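Long-range contacts in Rho GTPase-activating protein 26 (Gallus gallus, PDB 1F7C), which acts as a GTPase-activating protein for RhoA and Cdc42, the present chain being its all-helical RhoGAP (BH) domain: residues Q69-I74 / K95-A100; I122-L127 / S135-L140. One frame throughout, in Å; residues are numbered along the deposited sequence.

Interaction 1 of 2, residues Q69-I74 / K95-A100; sequences QKLLSI and KTITSA
Leu72 and Ala100 mark the closest approach of the two backbones, with CA atoms 6.2 Å apart, where segment 69-74 of helix 65-76 meets segment 95-100 of helix 94-106. The segment axes come within 9.4 Å and cross at -63°, so the helices touch over a short patch that buries 194 Å² and is held by apolar packing.

Leu71 is the main intruder. Its CG stands anti to the backbone N (chi1 171°), which carries one branch, CD2, across to the other helix. There the methyl meets three side chains, Thr96, Ile97 and Ala100: it lies 4.0 Å from Ile97 CG1, whose side chain it meets at a slant, and 4.1 Å from both Thr96 CG2 and Ala100 CB. Thr96 turns its methyl to the leucine because CG2, rather than OG1, lies opposite the backbone N. Trp92, in the loop before helix 94-106, also packs against Leu71.

The second contact belongs to Leu72. Its CD2 approaches the methyl and the carbonyl of Ala100, reaching CB at 4.1 Å and O at 3.8 Å. That oxygen is hydrogen-bonded to Thr103 OG1 of the same helix, a hydroxyl that also makes a weak bond to Ser99 O.

Ile97, whose CB bond points away from segment 69-74, also rests on Cys44 and Ala47 of helix 35-51, while Ser99 OG is hydrogen-bonded to Gly63 N and Thr98 touches Tyr59, in the loop that carries Arg60, the predicted arginine finger. The leucine contact lies away from that residue. It is oblique helix-helix packing within the all-helical RhoGAP domain, joining helix 65-76 to helix 94-106.

Interaction 2 of 2, residues I122-L127 / S135-L140; sequences IKAAKL and SEIHSL
Leu140 N donates to Glu136 O over 2.9 Å, a helical bond from residue i+4 back to residue i, which sets these two residues of helix 130-141 one turn apart beside Ala124 of helix 115-125. The packing between the helices is itself apolar. Ala124 CB is its centre: it meets Glu136 CB at 3.6 Å, Ile137 CG1 at 3.8 Å and, more loosely, Leu140 CD1 at 4.3 Å. Having nothing beyond CB, the alanine lets the backbones draw close, with Ala124 CA and Glu136 CA 5.9 Å apart.

Ile137 reaches this methyl through its longer branch, CG1 lying opposite the carbonyl carbon (chi1 -71°). Glu136 takes part through its aliphatic stem alone. A bend at chi2 (-64°) leads the carboxylate away from the other segment, while CG stays 4.0 Å from Leu127 CD1; the leucine and glutamate side chains cross at about a right angle on the exposed border of the patch.

Ala125 and Ile137 also pack on Val204 and Ile207 of helix 198-210, which thus touches both helices, and Lys126 forms a salt bridge with Asp197. Joined by a short turn, the two helices run back along one another as an antiparallel alpha-alpha hairpin of the RhoGAP domain, packed against helix 198-210.

From the N terminus, helix 35-51 leads into the loop bearing Arg60 and then helix 65-76, where interaction 1 opens. It closes on helix 94-106 after a mostly non-helical excursion of 20 residues, part of it not modelled. The chain then continues to helix 115-125, and interaction 2 closes a much tighter connection of seven residues onto helix 130-141. The two loops therefore follow in series, neither nested nor crossed. The centres of interactions 1 and 2 lie about 33 Å apart, on opposite sides of the centre of the chain. The nearest atoms of interactions 1 and 2 are about 22 Å apart. Interaction 1 joins helices beside the loop of the predicted arginine finger, Arg60, interaction 2 those packed against helix 198-210.

Interaction 1 of 2, residues Q69-I74 / K95-A100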
ATOM      1  N   GLN A  69       1.423 -17.538  -6.143  1.00 67.01           N
ATOM      2  CA  GLN A  69       2.426 -17.562  -7.208  1.00 66.59           C
ATOM      3  C   GLN A  69       1.807 -17.880  -8.563  1.00 65.02           C
ATOM      4  O   GLN A  69       2.220 -17.335  -9.589  1.00 64.86           O
ATOM      5  CB  GLN A  69       3.508 -18.603  -6.899  1.00 68.04           C
ATOM      6  CG  GLN A  69       4.324 -18.328  -5.648  1.00 68.79           C
ATOM      7  CD  GLN A  69       4.973 -16.961  -5.672  1.00 70.28           C
ATOM      8  OE1 GLN A  69       5.412 -16.489  -6.723  1.00 71.12           O
ATOM      9  NE2 GLN A  69       5.050 -16.321  -4.511  1.00 70.98           N
ATOM     10  N   LYS A  70       0.815 -18.764  -8.560  1.00 63.60           N
ATOM     11  CA  LYS A  70       0.153 -19.158  -9.795  1.00 63.80           C
ATOM     12  C   LYS A  70      -0.660 -18.020 -10.400  1.00 63.05           C
ATOM     13  O   LYS A  70      -0.718 -17.877 -11.621  1.00 63.80           O
ATOM     14  CB  LYS A  70      -0.746 -20.373  -9.552  1.00 65.01           C
ATOM     15  CG  LYS A  70      -1.355 -20.929 -10.829  1.00 67.62           C
ATOM     16  CD  LYS A  70      -2.160 -22.191 -10.577  1.00 70.36           C
ATOM     17  CE  LYS A  70      -2.794 -22.697 -11.867  1.00 73.33           C
ATOM     18  NZ  LYS A  70      -3.610 -23.922 -11.638  1.00 76.17           N
ATOM     19  N   LEU A  71      -1.296 -17.218  -9.551  1.00 62.57           N
ATOM     20  CA  LEU A  71      -2.082 -16.090 -10.039  1.00 60.89           C
ATOM     21  C   LEU A  71      -1.113 -15.043 -10.571  1.00 60.37           C
ATOM     22  O   LEU A  71      -1.343 -14.441 -11.623  1.00 58.87           O
ATOM     23  CB  LEU A  71      -2.939 -15.496  -8.913  1.00 60.77           C
ATOM     24  CG  LEU A  71      -3.657 -14.166  -9.196  1.00 59.00           C
ATOM     25  CD1 LEU A  71      -4.518 -14.285 -10.440  1.00 59.20           C
ATOM     26  CD2 LEU A  71      -4.504 -13.776  -7.999  1.00 59.06           C
ATOM     27  N   LEU A  72      -0.021 -14.842  -9.840  1.00 60.56           N
ATOM     28  CA  LEU A  72       0.998 -13.880 -10.240  1.00 62.85           C
ATOM     29  C   LEU A  72       1.522 -14.186 -11.638  1.00 64.88           C
ATOM     30  O   LEU A  72       1.521 -13.318 -12.513  1.00 65.23           O
ATOM     31  CB  LEU A  72       2.155 -13.883  -9.238  1.00 60.52           C
ATOM     32  CG  LEU A  72       1.893 -13.089  -7.958  1.00 60.18           C
ATOM     33  CD1 LEU A  72       3.059 -13.223  -6.997  1.00 60.01           C
ATOM     34  CD2 LEU A  72       1.680 -11.631  -8.327  1.00 59.11           C
ATOM     35  N   SER A  73       1.955 -15.426 -11.847  1.00 67.23           N
ATOM     36  CA  SER A  73       2.485 -15.843 -13.143  1.00 68.64           C
ATOM     37  C   SER A  73       1.504 -15.552 -14.274  1.00 68.50           C
ATOM     38  O   SER A  73       1.910 -15.282 -15.402  1.00 69.12           O
ATOM     39  CB  SER A  73       2.823 -17.335 -13.121  1.00 69.51           C
ATOM     40  OG  SER A  73       1.659 -18.117 -12.924  1.00 72.74           O
ATOM     41  N   ILE A  74       0.211 -15.605 -13.975  1.00 68.59           N
ATOM     42  CA  ILE A  74      -0.797 -15.330 -14.990  1.00 69.06           C
ATOM     43  C   ILE A  74      -0.972 -13.828 -15.184  1.00 70.08           C
ATOM     44  O   ILE A  74      -1.337 -13.369 -16.270  1.00 69.09           O
ATOM     45  CB  ILE A  74      -2.160 -15.936 -14.607  1.00 68.48           C
ATOM     46  CG1 ILE A  74      -2.031 -17.452 -14.470  1.00 69.19           C
ATOM     47  CG2 ILE A  74      -3.205 -15.586 -15.663  1.00 67.92           C
ATOM     48  CD1 ILE A  74      -3.331 -18.147 -14.117  1.00 69.46           C
ATOM     49  N   LYS A  95      -8.267 -13.983  -0.322  1.00 39.21           N
ATOM     50  CA  LYS A  95      -7.016 -14.103   0.425  1.00 40.38           C
ATOM     51  C   LYS A  95      -5.848 -14.275  -0.562  1.00 40.90           C
ATOM     52  O   LYS A  95      -4.734 -13.825  -0.317  1.00 39.78           O
ATOM     53  CB  LYS A  95      -7.090 -15.313   1.366  1.00 40.72           C
ATOM     54  CG  LYS A  95      -7.341 -16.639   0.637  1.00 43.64           C
ATOM     55  CD  LYS A  95      -7.888 -17.740   1.552  1.00 46.76           C
ATOM     56  CE  LYS A  95      -6.948 -18.076   2.702  1.00 48.91           C
ATOM     57  NZ  LYS A  95      -7.449 -19.214   3.537  1.00 48.80           N
ATOM     58  N   THR A  96      -6.130 -14.929  -1.683  1.00 41.77           N
ATOM     59  CA  THR A  96      -5.143 -15.180  -2.727  1.00 41.25           C
ATOM     60  C   THR A  96      -4.837 -13.901  -3.501  1.00 40.45           C
ATOM     61  O   THR A  96      -3.682 -13.616  -3.824  1.00 39.06           O
ATOM     62  CB  THR A  96      -5.662 -16.248  -3.720  1.00 41.97           C
ATOM     63  OG1 THR A  96      -5.851 -17.490  -3.032  1.00 46.15           O
ATOM     64  CG2 THR A  96      -4.683 -16.452  -4.856  1.00 44.41           C
ATOM     65  N   ILE A  97      -5.885 -13.139  -3.799  1.00 39.38           N
ATOM     66  CA  ILE A  97      -5.757 -11.891  -4.532  1.00 37.06           C
ATOM     67  C   ILE A  97      -5.074 -10.780  -3.729  1.00 37.89           C
ATOM     68  O   ILE A  97      -4.352  -9.959  -4.303  1.00 36.75           O
ATOM     69  CB  ILE A  97      -7.142 -11.417  -5.012  1.00 38.05           C
ATOM     70  CG1 ILE A  97      -7.702 -12.447  -6.002  1.00 35.29           C
ATOM     71  CG2 ILE A  97      -7.041 -10.009  -5.636  1.00 37.05           C
ATOM     72  CD1 ILE A  97      -9.142 -12.220  -6.411  1.00 36.09           C
ATOM     73  N   THR A  98      -5.290 -10.745  -2.413  1.00 36.60           N
ATOM     74  CA  THR A  98      -4.658  -9.710  -1.593  1.00 37.31           C
ATOM     75  C   THR A  98      -3.205 -10.082  -1.332  1.00 38.39           C
ATOM     76  O   THR A  98      -2.349  -9.211  -1.177  1.00 37.66           O
ATOM     77  CB  THR A  98      -5.362  -9.502  -0.225  1.00 35.66           C
ATOM     78  OG1 THR A  98      -5.310 -10.709   0.539  1.00 34.18           O
ATOM     79  CG2 THR A  98      -6.813  -9.093  -0.430  1.00 36.70           C
ATOM     80  N   SER A  99      -2.932 -11.382  -1.273  1.00 39.22           N
ATOM     81  CA  SER A  99      -1.569 -11.840  -1.054  1.00 38.55           C
ATOM     82  C   SER A  99      -0.742 -11.592  -2.311  1.00 37.13           C
ATOM     83  O   SER A  99       0.438 -11.261  -2.228  1.00 37.14           O
ATOM     84  CB  SER A  99      -1.553 -13.321  -0.674  1.00 38.20           C
ATOM     85  OG  SER A  99      -1.859 -13.479   0.704  1.00 40.01           O
ATOM     86  N   ALA A 100      -1.377 -11.726  -3.473  1.00 35.57           N
ATOM     87  CA  ALA A 100      -0.692 -11.494  -4.730  1.00 35.93           C
ATOM     88  C   ALA A 100      -0.223 -10.051  -4.763  1.00 38.46           C
ATOM     89  O   ALA A 100       0.914  -9.761  -5.144  1.00 40.20           O
ATOM     90  CB  ALA A 100      -1.623 -11.765  -5.897  1.00 33.57           C
TER

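Interaction 2 of 2, residues I122-L127 / S135-L140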
ATOM      1  N   ILE A 122      10.298   9.067   7.682  1.00 44.98           N
ATOM      2  CA  ILE A 122      10.309   8.695   9.089  1.00 44.76           C
ATOM      3  C   ILE A 122      10.434   9.939   9.954  1.00 44.88           C
ATOM      4  O   ILE A 122       9.720  10.091  10.949  1.00 45.77           O
ATOM      5  CB  ILE A 122      11.492   7.736   9.406  1.00 46.84           C
ATOM      6  CG1 ILE A 122      11.232   6.365   8.781  1.00 46.43           C
ATOM      7  CG2 ILE A 122      11.686   7.609  10.913  1.00 48.45           C
ATOM      8  CD1 ILE A 122       9.934   5.731   9.218  1.00 48.73           C
ATOM      9  N   LYS A 123      11.338  10.834   9.567  1.00 43.43           N
ATOM     10  CA  LYS A 123      11.559  12.058  10.323  1.00 43.21           C
ATOM     11  C   LYS A 123      10.309  12.930  10.383  1.00 44.28           C
ATOM     12  O   LYS A 123      10.036  13.571  11.404  1.00 45.81           O
ATOM     13  CB  LYS A 123      12.723  12.840   9.720  1.00 43.80           C
ATOM     14  N   ALA A 124       9.549  12.954   9.292  1.00 44.17           N
ATOM     15  CA  ALA A 124       8.332  13.754   9.232  1.00 44.99           C
ATOM     16  C   ALA A 124       7.242  13.189  10.140  1.00 46.01           C
ATOM     17  O   ALA A 124       6.522  13.939  10.792  1.00 45.60           O
ATOM     18  CB  ALA A 124       7.831  13.836   7.794  1.00 45.41           C
ATOM     19  N   ALA A 125       7.131  11.865  10.185  1.00 47.93           N
ATOM     20  CA  ALA A 125       6.124  11.207  11.015  1.00 49.22           C
ATOM     21  C   ALA A 125       6.385  11.419  12.504  1.00 51.42           C
ATOM     22  O   ALA A 125       5.512  11.163  13.334  1.00 52.19           O
ATOM     23  CB  ALA A 125       6.088   9.713  10.698  1.00 47.40           C
ATOM     24  N   LYS A 126       7.587  11.882  12.835  1.00 53.22           N
ATOM     25  CA  LYS A 126       7.972  12.124  14.222  1.00 55.89           C
ATOM     26  C   LYS A 126       7.602  13.509  14.750  1.00 58.89           C
ATOM     27  O   LYS A 126       7.567  13.722  15.962  1.00 60.76           O
ATOM     28  CB  LYS A 126       9.478  11.931  14.389  1.00 54.70           C
ATOM     29  CG  LYS A 126       9.948  10.498  14.457  1.00 49.99           C
ATOM     30  CD  LYS A 126      11.456  10.499  14.519  1.00 47.62           C
ATOM     31  CE  LYS A 126      12.028   9.149  14.872  1.00 47.10           C
ATOM     32  NZ  LYS A 126      13.505   9.264  15.003  1.00 48.27           N
ATOM     33  N   LEU A 127       7.345  14.453  13.852  1.00 61.37           N
ATOM     34  CA  LEU A 127       6.984  15.803  14.260  1.00 63.14           C
ATOM     35  C   LEU A 127       5.933  15.783  15.364  1.00 65.86           C
ATOM     36  O   LEU A 127       4.985  14.997  15.322  1.00 66.42           O
ATOM     37  CB  LEU A 127       6.488  16.594  13.051  1.00 62.51           C
ATOM     38  CG  LEU A 127       7.621  17.104  12.156  1.00 61.04           C
ATOM     39  CD1 LEU A 127       7.111  17.469  10.775  1.00 60.36           C
ATOM     40  CD2 LEU A 127       8.258  18.302  12.830  1.00 61.78           C
ATOM     41  N   SER A 135       1.951  18.044   6.320  1.00 42.27           N
ATOM     42  CA  SER A 135       2.581  18.976   5.383  1.00 40.55           C
ATOM     43  C   SER A 135       3.884  18.434   4.808  1.00 38.55           C
ATOM     44  O   SER A 135       4.078  18.433   3.597  1.00 36.90           O
ATOM     45  CB  SER A 135       2.866  20.304   6.081  1.00 41.55           C
ATOM     46  OG  SER A 135       1.807  20.634   6.954  1.00 45.87           O
ATOM     47  N   GLU A 136       4.780  17.990   5.685  1.00 39.75           N
ATOM     48  CA  GLU A 136       6.070  17.439   5.257  1.00 41.16           C
ATOM     49  C   GLU A 136       5.911  16.202   4.390  1.00 37.69           C
ATOM     50  O   GLU A 136       6.582  16.061   3.369  1.00 38.05           O
ATOM     51  CB  GLU A 136       6.944  17.095   6.471  1.00 44.94           C
ATOM     52  CG  GLU A 136       7.814  18.252   6.939  1.00 52.91           C
ATOM     53  CD  GLU A 136       8.851  18.665   5.897  1.00 56.53           C
ATOM     54  OE1 GLU A 136       9.482  19.729   6.083  1.00 61.45           O
ATOM     55  OE2 GLU A 136       9.044  17.929   4.901  1.00 55.77           O
ATOM     56  N   ILE A 137       5.023  15.307   4.804  1.00 34.62           N
ATOM     57  CA  ILE A 137       4.777  14.088   4.060  1.00 32.38           C
ATOM     58  C   ILE A 137       4.142  14.452   2.724  1.00 32.67           C
ATOM     59  O   ILE A 137       4.479  13.876   1.689  1.00 31.23           O
ATOM     60  CB  ILE A 137       3.879  13.131   4.882  1.00 31.31           C
ATOM     61  CG1 ILE A 137       4.704  12.582   6.054  1.00 31.84           C
ATOM     62  CG2 ILE A 137       3.347  11.997   4.005  1.00 28.51           C
ATOM     63  CD1 ILE A 137       3.957  11.710   7.030  1.00 34.51           C
ATOM     64  N   HIS A 138       3.240  15.429   2.748  1.00 32.54           N
ATOM     65  CA  HIS A 138       2.574  15.879   1.532  1.00 34.05           C
ATOM     66  C   HIS A 138       3.632  16.341   0.527  1.00 34.20           C
ATOM     67  O   HIS A 138       3.637  15.921  -0.628  1.00 32.80           O
ATOM     68  CB  HIS A 138       1.619  17.036   1.845  1.00 35.13           C
ATOM     69  CG  HIS A 138       0.840  17.518   0.660  1.00 36.22           C
ATOM     70  ND1 HIS A 138       0.060  18.652   0.694  1.00 37.45           N
ATOM     71  CD2 HIS A 138       0.706  17.008  -0.589  1.00 38.36           C
ATOM     72  CE1 HIS A 138      -0.521  18.822  -0.480  1.00 38.26           C
ATOM     73  NE2 HIS A 138      -0.146  17.838  -1.277  1.00 39.64           N
ATOM     74  N   SER A 139       4.521  17.214   0.982  1.00 35.90           N
ATOM     75  CA  SER A 139       5.599  17.723   0.150  1.00 37.97           C
ATOM     76  C   SER A 139       6.523  16.598  -0.333  1.00 37.26           C
ATOM     77  O   SER A 139       6.978  16.599  -1.482  1.00 37.44           O
ATOM     78  CB  SER A 139       6.415  18.744   0.934  1.00 39.21           C
ATOM     79  OG  SER A 139       7.605  19.039   0.233  1.00 47.40           O
ATOM     80  N   LEU A 140       6.802  15.640   0.545  1.00 35.22           N
ATOM     81  CA  LEU A 140       7.664  14.517   0.184  1.00 32.97           C
ATOM     82  C   LEU A 140       7.038  13.631  -0.889  1.00 31.73           C
ATOM     83  O   LEU A 140       7.742  13.086  -1.736  1.00 32.95           O
ATOM     84  CB  LEU A 140       7.994  13.672   1.421  1.00 31.04           C
ATOM     85  CG  LEU A 140       9.003  14.304   2.389  1.00 31.54           C
ATOM     86  CD1 LEU A 140       9.094  13.467   3.657  1.00 30.96           C
ATOM     87  CD2 LEU A 140      10.370  14.400   1.720  1.00 27.64           C
TER